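Local structure of RNA-binding protein RMD9, mitochondrial (7A9X) at residues H415-D424 / I449-R460; A90-R98 / D154-V164. The protein binds a dodecameric sequence motif in the 3'-UTRs of yeast mitochondrial mRNAs and takes part in their processing or stability. All blocks are in the same frame, centred on the assembly; numbering follows the deposited sequence.

Contacts 1 and 2 lie on opposite sides of the chain's centre, about 57 Å apart between their centres, and share no element. Each joins two helices running in roughly the same direction, yet the chemistry differs. Contact 1 (415-424 with 449-460) is a surface contact between segments of the repeats assigned as PPR7 and PPR8, carried by a network of two arginines and three acids with an isoleucine pair at one end. Contact 2 (90-98 with 154-164), ahead of the first assigned repeat, is partly buried: a methionine, a tyrosine face and an isoleucine pack together, and one aspartate gathers a tyrosine hydroxyl and an arginine.

Contact 1. Residues H415-D424 / I449-R460; sequences HERSIIDFID and IDNTNNEEILDR
R460 meets D424, and R417 meets E456, on extended chains that leave their backbones differently: CG of R417 is anti to the backbone N (chi1 -176°), whereas CG of R460 sits beside its own N, opposite the carbonyl carbon (chi1 -63°). The side chains of D424 and R460 approach from opposite directions, and R460 NH1 donates to D424 OD2 at 2.9 Å in an almost straight bond (173°). The bond lies in the guanidinium plane but reaches the oxygen from above the carboxylate. R460 NE also donates to E456 OE1 (3.2 Å), one turn earlier in its own helix, using that oxygen's anti lone pair. A long ion pair joins R460 NH2 to D421 OD1 (3.6 Å). E456 offers its other oxygen to R417 NH2, whose bond to E456 OE2 is weak (3.5 Å), the carboxylate standing nearly perpendicular to the guanidinium. D421 OD2 lies 2.9 Å from R417 NH1, well out of the guanidinium plane, an attraction of charges alone. The segments belong to the repeats assigned as PPR7 and PPR8, packed side by side as successive helical repeats are in a PPR alpha-solenoid. Their roughly parallel helices have axes no closer than 15.2 Å, so that long side chains bridge them. A leucine in place of R460 would probably leave D424 without its charged mate and E456 OE1 without its bonds from that side chain. Near the start of helix 417-424 the contact turns apolar, against the loop leading to helix 454-460: I420 and I449 meet tip to tip through their CD1 atoms at 3.7 Å. I449 CG2 rests on the E416 backbone, while its CD1 also touches R417 CB. N453 is the N-cap of helix 454-460, its OD1 accepting from E456 N at 2.8 Å.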
loop_
_atom_site.group_PDB
_atom_site.type_symbol
_atom_site.label_atom_id
_atom_site.label_comp_id
_atom_site.label_asym_id
_atom_site.label_seq_id
_atom_site.Cartn_x
_atom_site.Cartn_y
_atom_site.Cartn_z
ATOM N N HIS A 415 6.240 1.388 26.978
ATOM C CA HIS A 415 7.441 0.828 27.606
ATOM C C HIS A 415 7.094 0.042 28.871
ATOM O O HIS A 415 7.697 0.231 29.929
ATOM C CB HIS A 415 8.465 1.925 27.920
ATOM C CG HIS A 415 8.973 2.651 26.713
ATOM N ND1 HIS A 415 9.767 2.048 25.759
ATOM C CD2 HIS A 415 8.820 3.936 26.317
ATOM C CE1 HIS A 415 10.069 2.928 24.821
ATOM N NE2 HIS A 415 9.508 4.082 25.136
ATOM N N GLU A 416 6.111 -0.850 28.762
ATOM C CA GLU A 416 5.698 -1.674 29.891
ATOM C C GLU A 416 5.549 -3.124 29.450
ATOM O O GLU A 416 5.115 -3.403 28.329
ATOM C CB GLU A 416 4.386 -1.166 30.514
ATOM C CG GLU A 416 3.163 -1.254 29.617
ATOM C CD GLU A 416 1.888 -0.871 30.344
ATOM O OE1 GLU A 416 1.982 -0.280 31.441
ATOM O OE2 GLU A 416 0.790 -1.165 29.825
ATOM N N ARG A 417 5.917 -4.043 30.345
ATOM C CA ARG A 417 5.915 -5.464 30.020
ATOM C C ARG A 417 4.520 -6.069 30.097
ATOM O O ARG A 417 4.235 -7.052 29.402
ATOM C CB ARG A 417 6.865 -6.211 30.960
ATOM C CG ARG A 417 7.033 -7.691 30.660
ATOM C CD ARG A 417 7.974 -8.342 31.658
ATOM N NE ARG A 417 8.292 -9.723 31.307
ATOM C CZ ARG A 417 7.669 -10.786 31.806
ATOM N NH1 ARG A 417 6.689 -10.631 32.684
ATOM N NH2 ARG A 417 8.030 -12.006 31.430
ATOM N N SER A 418 3.645 -5.497 30.929
ATOM C CA SER A 418 2.306 -6.050 31.107
ATOM C C SER A 418 1.534 -6.074 29.794
ATOM O O SER A 418 0.805 -7.033 29.515
ATOM C CB SER A 418 1.542 -5.236 32.150
ATOM O OG SER A 418 1.319 -3.917 31.681
ATOM N N ILE A 419 1.672 -5.027 28.978
ATOM C CA ILE A 419 0.944 -4.988 27.716
ATOM C C ILE A 419 1.514 -5.990 26.721
ATOM O O ILE A 419 0.791 -6.465 25.835
ATOM C CB ILE A 419 0.943 -3.554 27.146
ATOM C CG1 ILE A 419 -0.168 -3.395 26.106
ATOM C CG2 ILE A 419 2.303 -3.193 26.557
ATOM C CD1 ILE A 419 -1.557 -3.561 26.680
ATOM N N ILE A 420 2.793 -6.346 26.855
ATOM C CA ILE A 420 3.380 -7.355 25.981
ATOM C C ILE A 420 2.818 -8.731 26.312
ATOM O O ILE A 420 2.397 -9.482 25.421
ATOM C CB ILE A 420 4.916 -7.331 26.092
ATOM C CG1 ILE A 420 5.447 -5.926 25.807
ATOM C CG2 ILE A 420 5.543 -8.346 25.147
ATOM C CD1 ILE A 420 6.952 -5.801 25.957
ATOM N N ASP A 421 2.802 -9.084 27.601
ATOM C CA ASP A 421 2.229 -10.355 28.020
ATOM C C ASP A 421 0.725 -10.402 27.798
ATOM O O ASP A 421 0.170 -11.488 27.597
ATOM C CB ASP A 421 2.556 -10.617 29.494
ATOM C CG ASP A 421 4.047 -10.636 29.768
ATOM O OD1 ASP A 421 4.814 -11.043 28.873
ATOM O OD2 ASP A 421 4.455 -10.233 30.875
ATOM N N PHE A 422 0.054 -9.249 27.828
ATOM C CA PHE A 422 -1.380 -9.217 27.572
ATOM C C PHE A 422 -1.683 -9.574 26.121
ATOM O O PHE A 422 -2.573 -10.387 25.846
ATOM C CB PHE A 422 -1.940 -7.841 27.933
ATOM C CG PHE A 422 -3.396 -7.664 27.598
ATOM C CD1 PHE A 422 -4.382 -8.232 28.392
ATOM C CD2 PHE A 422 -3.778 -6.918 26.495
ATOM C CE1 PHE A 422 -5.727 -8.066 28.086
ATOM C CE2 PHE A 422 -5.118 -6.743 26.181
ATOM C CZ PHE A 422 -6.095 -7.317 26.975
ATOM N N ILE A 423 -0.943 -8.985 25.176
ATOM C CA ILE A 423 -1.174 -9.280 23.765
ATOM C C ILE A 423 -0.763 -10.710 23.443
ATOM O O ILE A 423 -1.468 -11.423 22.717
ATOM C CB ILE A 423 -0.427 -8.271 22.872
ATOM C CG1 ILE A 423 -0.908 -6.849 23.153
ATOM C CG2 ILE A 423 -0.634 -8.610 21.399
ATOM C CD1 ILE A 423 -2.393 -6.693 23.024
ATOM N N ASP A 424 0.387 -11.147 23.965
ATOM C CA ASP A 424 0.844 -12.512 23.728
ATOM C C ASP A 424 -0.186 -13.523 24.213
ATOM O O ASP A 424 -0.450 -14.526 23.541
ATOM C CB ASP A 424 2.189 -12.734 24.421
ATOM C CG ASP A 424 2.953 -13.915 23.859
ATOM O OD1 ASP A 424 2.417 -14.603 22.965
ATOM O OD2 ASP A 424 4.096 -14.150 24.308
ATOM N N ILE A 449 11.390 -2.323 26.790
ATOM C CA ILE A 449 11.218 -2.472 28.227
ATOM C C ILE A 449 12.560 -2.827 28.846
ATOM O O ILE A 449 13.445 -3.390 28.192
ATOM C CB ILE A 449 10.163 -3.542 28.581
ATOM C CG1 ILE A 449 10.585 -4.909 28.033
ATOM C CG2 ILE A 449 8.789 -3.132 28.064
ATOM C CD1 ILE A 449 9.696 -6.049 28.483
ATOM N N ASP A 450 12.709 -2.483 30.123
ATOM C CA ASP A 450 13.886 -2.879 30.880
ATOM C C ASP A 450 13.665 -4.148 31.687
ATOM O O ASP A 450 14.636 -4.849 31.991
ATOM C CB ASP A 450 14.319 -1.746 31.817
ATOM C CG ASP A 450 14.644 -0.471 31.070
ATOM O OD1 ASP A 450 14.588 -0.490 29.822
ATOM O OD2 ASP A 450 14.951 0.546 31.726
ATOM N N ASN A 451 12.412 -4.467 32.015
ATOM C CA ASN A 451 12.078 -5.625 32.843
ATOM C C ASN A 451 12.086 -6.892 31.984
ATOM O O ASN A 451 11.054 -7.487 31.665
ATOM C CB ASN A 451 10.735 -5.409 33.526
ATOM C CG ASN A 451 10.390 -6.518 34.496
ATOM O OD1 ASN A 451 11.265 -7.248 34.959
ATOM N ND2 ASN A 451 9.106 -6.649 34.808
ATOM N N THR A 452 13.294 -7.299 31.605
ATOM C CA THR A 452 13.503 -8.543 30.880
ATOM C C THR A 452 14.968 -8.931 31.017
ATOM O O THR A 452 15.802 -8.137 31.456
ATOM C CB THR A 452 13.099 -8.420 29.405
ATOM O OG1 THR A 452 13.385 -9.648 28.724
ATOM C CG2 THR A 452 13.854 -7.284 28.733
ATOM N N ASN A 453 15.270 -10.169 30.634
ATOM C CA ASN A 453 16.612 -10.719 30.747
ATOM C C ASN A 453 17.028 -11.329 29.416
ATOM O O ASN A 453 16.231 -11.442 28.480
ATOM C CB ASN A 453 16.691 -11.764 31.871
ATOM C CG ASN A 453 15.551 -12.769 31.817
ATOM O OD1 ASN A 453 14.955 -12.999 30.765
ATOM N ND2 ASN A 453 15.241 -13.372 32.960
ATOM N N ASN A 454 18.301 -11.724 29.337
ATOM C CA ASN A 454 18.799 -12.386 28.136
ATOM C C ASN A 454 18.153 -13.749 27.920
ATOM O O ASN A 454 18.195 -14.269 26.800
ATOM C CB ASN A 454 20.320 -12.528 28.208
ATOM C CG ASN A 454 21.038 -11.202 28.039
ATOM O OD1 ASN A 454 20.445 -10.136 28.211
ATOM N ND2 ASN A 454 22.319 -11.261 27.694
ATOM N N GLU A 455 17.558 -14.332 28.962
ATOM C CA GLU A 455 16.852 -15.599 28.804
ATOM C C GLU A 455 15.572 -15.414 27.998
ATOM O O GLU A 455 15.288 -16.190 27.079
ATOM C CB GLU A 455 16.539 -16.199 30.174
ATOM C CG GLU A 455 17.708 -16.180 31.139
ATOM C CD GLU A 455 17.334 -16.703 32.509
ATOM O OE1 GLU A 455 16.292 -17.383 32.621
ATOM O OE2 GLU A 455 18.077 -16.431 33.475
ATOM N N GLU A 456 14.783 -14.388 28.333
ATOM C CA GLU A 456 13.553 -14.137 27.592
ATOM C C GLU A 456 13.841 -13.715 26.157
ATOM O O GLU A 456 13.082 -14.064 25.246
ATOM C CB GLU A 456 12.716 -13.073 28.300
ATOM C CG GLU A 456 11.349 -12.857 27.678
ATOM C CD GLU A 456 10.523 -11.834 28.430
ATOM O OE1 GLU A 456 9.504 -11.370 27.876
ATOM O OE2 GLU A 456 10.895 -11.496 29.574
ATOM N N ILE A 457 14.929 -12.973 25.939
ATOM C CA ILE A 457 15.314 -12.599 24.581
ATOM C C ILE A 457 15.641 -13.842 23.765
ATOM O O ILE A 457 15.258 -13.952 22.593
ATOM C CB ILE A 457 16.496 -11.611 24.616
ATOM C CG1 ILE A 457 16.108 -10.348 25.389
ATOM C CG2 ILE A 457 16.938 -11.256 23.207
ATOM C CD1 ILE A 457 17.188 -9.291 25.416
ATOM N N LEU A 458 16.345 -14.799 24.374
ATOM C CA LEU A 458 16.624 -16.060 23.697
ATOM C C LEU A 458 15.346 -16.845 23.434
ATOM O O LEU A 458 15.176 -17.418 22.353
ATOM C CB LEU A 458 17.602 -16.895 24.525
ATOM C CG LEU A 458 19.088 -16.559 24.403
ATOM C CD1 LEU A 458 19.885 -17.275 25.482
ATOM C CD2 LEU A 458 19.597 -16.936 23.021
ATOM N N ASP A 459 14.432 -16.877 24.409
ATOM C CA ASP A 459 13.208 -17.658 24.256
ATOM C C ASP A 459 12.360 -17.137 23.102
ATOM O O ASP A 459 11.868 -17.914 22.276
ATOM C CB ASP A 459 12.409 -17.644 25.560
ATOM C CG ASP A 459 13.131 -18.344 26.693
ATOM O OD1 ASP A 459 13.851 -19.331 26.425
ATOM O OD2 ASP A 459 12.985 -17.904 27.852
ATOM N N ARG A 460 12.174 -15.818 23.031
ATOM C CA ARG A 460 11.382 -15.253 21.947
ATOM C C ARG A 460 12.113 -15.325 20.612
ATOM O O ARG A 460 11.462 -15.320 19.562
ATOM C CB ARG A 460 10.995 -13.809 22.276
ATOM C CG ARG A 460 10.105 -13.691 23.506
ATOM C CD ARG A 460 9.445 -12.323 23.605
ATOM N NE ARG A 460 8.681 -12.185 24.842
ATOM C CZ ARG A 460 7.417 -12.570 24.990
ATOM N NH1 ARG A 460 6.761 -13.119 23.976
ATOM N NH2 ARG A 460 6.807 -12.406 26.156
#

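Contact 2. Residues A90-R98 / D154-V164; sequences AMELYYSLR and DISDDILIGKV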
loop_
_atom_site.group_PDB
_atom_site.type_symbol
_atom_site.label_atom_id
_atom_site.label_comp_id
_atom_site.label_asym_id
_atom_site.label_seq_id
_atom_site.Cartn_x
_atom_site.Cartn_y
_atom_site.Cartn_z
ATOM N N ALA A 90 1.788 -10.915 -24.858
ATOM C CA ALA A 90 1.362 -9.713 -25.567
ATOM C C ALA A 90 2.472 -8.672 -25.590
ATOM O O ALA A 90 2.687 -8.002 -26.608
ATOM C CB ALA A 90 0.100 -9.138 -24.924
ATOM N N MET A 91 3.188 -8.521 -24.474
ATOM C CA MET A 91 4.292 -7.571 -24.431
ATOM C C MET A 91 5.434 -8.020 -25.332
ATOM O O MET A 91 6.098 -7.190 -25.963
ATOM C CB MET A 91 4.777 -7.400 -22.994
ATOM C CG MET A 91 5.417 -6.058 -22.739
ATOM S SD MET A 91 4.240 -4.735 -23.064
ATOM C CE MET A 91 5.356 -3.417 -23.530
ATOM N N GLU A 92 5.675 -9.330 -25.401
ATOM C CA GLU A 92 6.673 -9.857 -26.323
ATOM C C GLU A 92 6.279 -9.588 -27.768
ATOM O O GLU A 92 7.120 -9.186 -28.582
ATOM C CB GLU A 92 6.860 -11.355 -26.075
ATOM C CG GLU A 92 7.077 -12.190 -27.323
ATOM C CD GLU A 92 6.994 -13.676 -27.038
ATOM O OE1 GLU A 92 7.597 -14.130 -26.043
ATOM O OE2 GLU A 92 6.311 -14.389 -27.800
ATOM N N LEU A 93 5.002 -9.789 -28.106
ATOM C CA LEU A 93 4.541 -9.504 -29.459
ATOM C C LEU A 93 4.596 -8.014 -29.772
ATOM O O LEU A 93 4.731 -7.634 -30.939
ATOM C CB LEU A 93 3.121 -10.035 -29.651
ATOM C CG LEU A 93 2.957 -11.556 -29.634
ATOM C CD1 LEU A 93 1.485 -11.940 -29.634
ATOM C CD2 LEU A 93 3.678 -12.175 -30.820
ATOM N N TYR A 94 4.499 -7.163 -28.748
ATOM C CA TYR A 94 4.500 -5.721 -28.973
ATOM C C TYR A 94 5.812 -5.250 -29.590
ATOM O O TYR A 94 5.811 -4.437 -30.521
ATOM C CB TYR A 94 4.235 -4.988 -27.658
ATOM C CG TYR A 94 4.558 -3.514 -27.711
ATOM C CD1 TYR A 94 3.690 -2.616 -28.318
ATOM C CD2 TYR A 94 5.731 -3.018 -27.154
ATOM C CE1 TYR A 94 3.980 -1.268 -28.373
ATOM C CE2 TYR A 94 6.030 -1.670 -27.203
ATOM C CZ TYR A 94 5.150 -0.801 -27.812
ATOM O OH TYR A 94 5.444 0.542 -27.861
ATOM N N TYR A 95 6.942 -5.747 -29.081
ATOM C CA TYR A 95 8.236 -5.301 -29.587
ATOM C C TYR A 95 8.451 -5.728 -31.033
ATOM O O TYR A 95 9.217 -5.085 -31.760
ATOM C CB TYR A 95 9.355 -5.830 -28.692
ATOM C CG TYR A 95 9.286 -5.297 -27.279
ATOM C CD1 TYR A 95 9.500 -3.949 -27.016
ATOM C CD2 TYR A 95 9.007 -6.137 -26.208
ATOM C CE1 TYR A 95 9.437 -3.452 -25.729
ATOM C CE2 TYR A 95 8.940 -5.650 -24.914
ATOM C CZ TYR A 95 9.157 -4.306 -24.681
ATOM O OH TYR A 95 9.095 -3.811 -23.399
ATOM N N SER A 96 7.784 -6.797 -31.466
ATOM C CA SER A 96 7.818 -7.219 -32.861
ATOM C C SER A 96 6.772 -6.492 -33.699
ATOM O O SER A 96 7.035 -6.136 -34.853
ATOM C CB SER A 96 7.598 -8.732 -32.956
ATOM O OG SER A 96 7.418 -9.136 -34.304
ATOM N N LEU A 97 5.583 -6.268 -33.138
ATOM C CA LEU A 97 4.487 -5.675 -33.891
ATOM C C LEU A 97 4.551 -4.156 -33.960
ATOM O O LEU A 97 3.783 -3.558 -34.719
ATOM C CB LEU A 97 3.149 -6.099 -33.289
ATOM C CG LEU A 97 2.733 -7.545 -33.546
ATOM C CD1 LEU A 97 1.414 -7.849 -32.858
ATOM C CD2 LEU A 97 2.634 -7.802 -35.040
ATOM N N ARG A 98 5.434 -3.513 -33.190
ATOM C CA ARG A 98 5.547 -2.061 -33.274
ATOM C C ARG A 98 6.164 -1.608 -34.590
ATOM O O ARG A 98 6.025 -0.435 -34.952
ATOM C CB ARG A 98 6.358 -1.519 -32.095
ATOM C CG ARG A 98 7.763 -2.086 -31.965
ATOM C CD ARG A 98 8.537 -1.331 -30.895
ATOM N NE ARG A 98 9.802 -1.974 -30.552
ATOM C CZ ARG A 98 10.657 -1.499 -29.651
ATOM N NH1 ARG A 98 11.786 -2.147 -29.398
ATOM N NH2 ARG A 98 10.383 -0.375 -29.004
ATOM N N ASP A 154 8.302 1.602 -21.910
ATOM C CA ASP A 154 8.664 1.365 -23.304
ATOM C C ASP A 154 7.570 1.839 -24.251
ATOM O O ASP A 154 7.859 2.359 -25.336
ATOM C CB ASP A 154 8.956 -0.119 -23.525
ATOM C CG ASP A 154 10.182 -0.592 -22.771
ATOM O OD1 ASP A 154 10.852 0.246 -22.132
ATOM O OD2 ASP A 154 10.473 -1.806 -22.816
ATOM N N ILE A 155 6.305 1.671 -23.862
ATOM C CA ILE A 155 5.209 2.099 -24.725
ATOM C C ILE A 155 5.109 3.620 -24.743
ATOM O O ILE A 155 4.891 4.226 -25.799
ATOM C CB ILE A 155 3.890 1.446 -24.277
ATOM C CG1 ILE A 155 4.015 -0.078 -24.331
ATOM C CG2 ILE A 155 2.734 1.918 -25.148
ATOM C CD1 ILE A 155 2.768 -0.809 -23.900
ATOM N N SER A 156 5.275 4.259 -23.582
ATOM C CA SER A 156 5.223 5.716 -23.523
ATOM C C SER A 156 6.327 6.342 -24.364
ATOM O O SER A 156 6.112 7.364 -25.026
ATOM C CB SER A 156 5.328 6.189 -22.075
ATOM O OG SER A 156 6.670 6.127 -21.621
ATOM N N ASP A 157 7.518 5.739 -24.356
ATOM C CA ASP A 157 8.624 6.287 -25.136
ATOM C C ASP A 157 8.414 6.066 -26.630
ATOM O O ASP A 157 8.778 6.921 -27.445
ATOM C CB ASP A 157 9.945 5.667 -24.679
ATOM C CG ASP A 157 10.300 6.039 -23.252
ATOM O OD1 ASP A 157 9.572 6.857 -22.650
ATOM O OD2 ASP A 157 11.305 5.514 -22.729
ATOM N N ASP A 158 7.827 4.927 -27.008
ATOM C CA ASP A 158 7.537 4.681 -28.416
ATOM C C ASP A 158 6.476 5.633 -28.950
ATOM O O ASP A 158 6.485 5.964 -30.141
ATOM C CB ASP A 158 7.099 3.232 -28.618
ATOM C CG ASP A 158 8.254 2.257 -28.524
ATOM O OD1 ASP A 158 9.398 2.709 -28.310
ATOM O OD2 ASP A 158 8.020 1.040 -28.670
ATOM N N ILE A 159 5.557 6.077 -28.093
ATOM C CA ILE A 159 4.559 7.057 -28.507
ATOM C C ILE A 159 5.175 8.446 -28.599
ATOM O O ILE A 159 4.908 9.193 -29.547
ATOM C CB ILE A 159 3.361 7.032 -27.542
ATOM C CG1 ILE A 159 2.698 5.654 -27.545
ATOM C CG2 ILE A 159 2.353 8.109 -27.916
ATOM C CD1 ILE A 159 1.628 5.496 -26.494
ATOM N N LEU A 160 6.008 8.818 -27.622
ATOM C CA LEU A 160 6.654 10.123 -27.662
ATOM C C LEU A 160 7.648 10.231 -28.811
ATOM O O LEU A 160 7.945 11.345 -29.258
ATOM C CB LEU A 160 7.351 10.409 -26.329
ATOM C CG LEU A 160 6.452 10.542 -25.097
ATOM C CD1 LEU A 160 7.275 10.888 -23.865
ATOM C CD2 LEU A 160 5.357 11.575 -25.318
ATOM N N ILE A 161 8.163 9.107 -29.297
ATOM C CA ILE A 161 9.026 9.101 -30.473
ATOM C C ILE A 161 8.207 9.049 -31.757
ATOM O O ILE A 161 8.488 9.781 -32.709
ATOM C CB ILE A 161 10.020 7.925 -30.381
ATOM C CG1 ILE A 161 11.069 8.202 -29.301
ATOM C CG2 ILE A 161 10.680 7.661 -31.727
ATOM C CD1 ILE A 161 12.088 7.098 -29.137
ATOM N N GLY A 162 7.181 8.200 -31.800
ATOM C CA GLY A 162 6.298 8.146 -32.949
ATOM C C GLY A 162 6.222 6.787 -33.613
ATOM O O GLY A 162 5.701 6.662 -34.727
ATOM N N LYS A 163 6.741 5.760 -32.937
ATOM C CA LYS A 163 6.707 4.413 -33.496
ATOM C C LYS A 163 5.281 3.884 -33.567
ATOM O O LYS A 163 4.873 3.303 -34.579
ATOM C CB LYS A 163 7.584 3.472 -32.672
ATOM C CG LYS A 163 9.075 3.665 -32.862
ATOM C CD LYS A 163 9.844 2.626 -32.065
ATOM C CE LYS A 163 11.345 2.744 -32.273
ATOM N NZ LYS A 163 12.083 1.752 -31.438
ATOM N N VAL A 164 4.509 4.075 -32.499
ATOM C CA VAL A 164 3.145 3.575 -32.416
ATOM C C VAL A 164 2.219 4.728 -32.064
ATOM O O VAL A 164 2.632 5.722 -31.458
ATOM C CB VAL A 164 3.013 2.434 -31.383
ATOM C CG1 VAL A 164 3.793 1.210 -31.839
ATOM C CG2 VAL A 164 3.497 2.896 -30.016
#
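Y94 meets I155 and D158 in the tightly packed part of this contact. CG1 of I155 lies over one face of the Y94 ring, 4.1 Å from its centroid, in a CH-pi contact, and M91 CE approaches the same CG1 from its bent chain at 3.7 Å. L111 of helix 105-128 touches both Y94 and I155, so this apolar patch is backed by a third helix. The side chains of Y94 and D158 approach from opposite directions, and D158 OD2 accepts a weak bond from Y94 OH (2.7 Å). The same oxygen takes a second donor through its syn lone pair, R98 NH2 at 2.8 Å, in a salt bridge near the guanidinium plane. With CG between the backbone N and the carbonyl carbon (chi1 58°) and the chain extended to NE, the R98 guanidinium is carried to D158. V164 closes this side, its CG1 on R98 CB and its CG2 against Y94 OH.

Toward the more exposed side the packing gives way to polar ends. Y95, with CD2 of Y94 over one face of its ring, sends its hydroxyl, OH, to D154 OD2 (2.5 Å), whose anti lone pair accepts it near the ring plane. The R98 guanidinium has the edge of the Y95 ring, at CD1, over the centre of one face, and K163 NZ over the opposite face, offset toward the rim. The two like charges, R98 NH2 and K163 NZ, are 3.7 Å apart, a closeness that the D158 carboxylate is likely to ease.

K163 and V164 are brought back toward the first helix as helix 154-161 ends in a Schellman motif, with G162 at positive phi as its C-prime residue and K163 N bonded to D158 O at 2.8 Å.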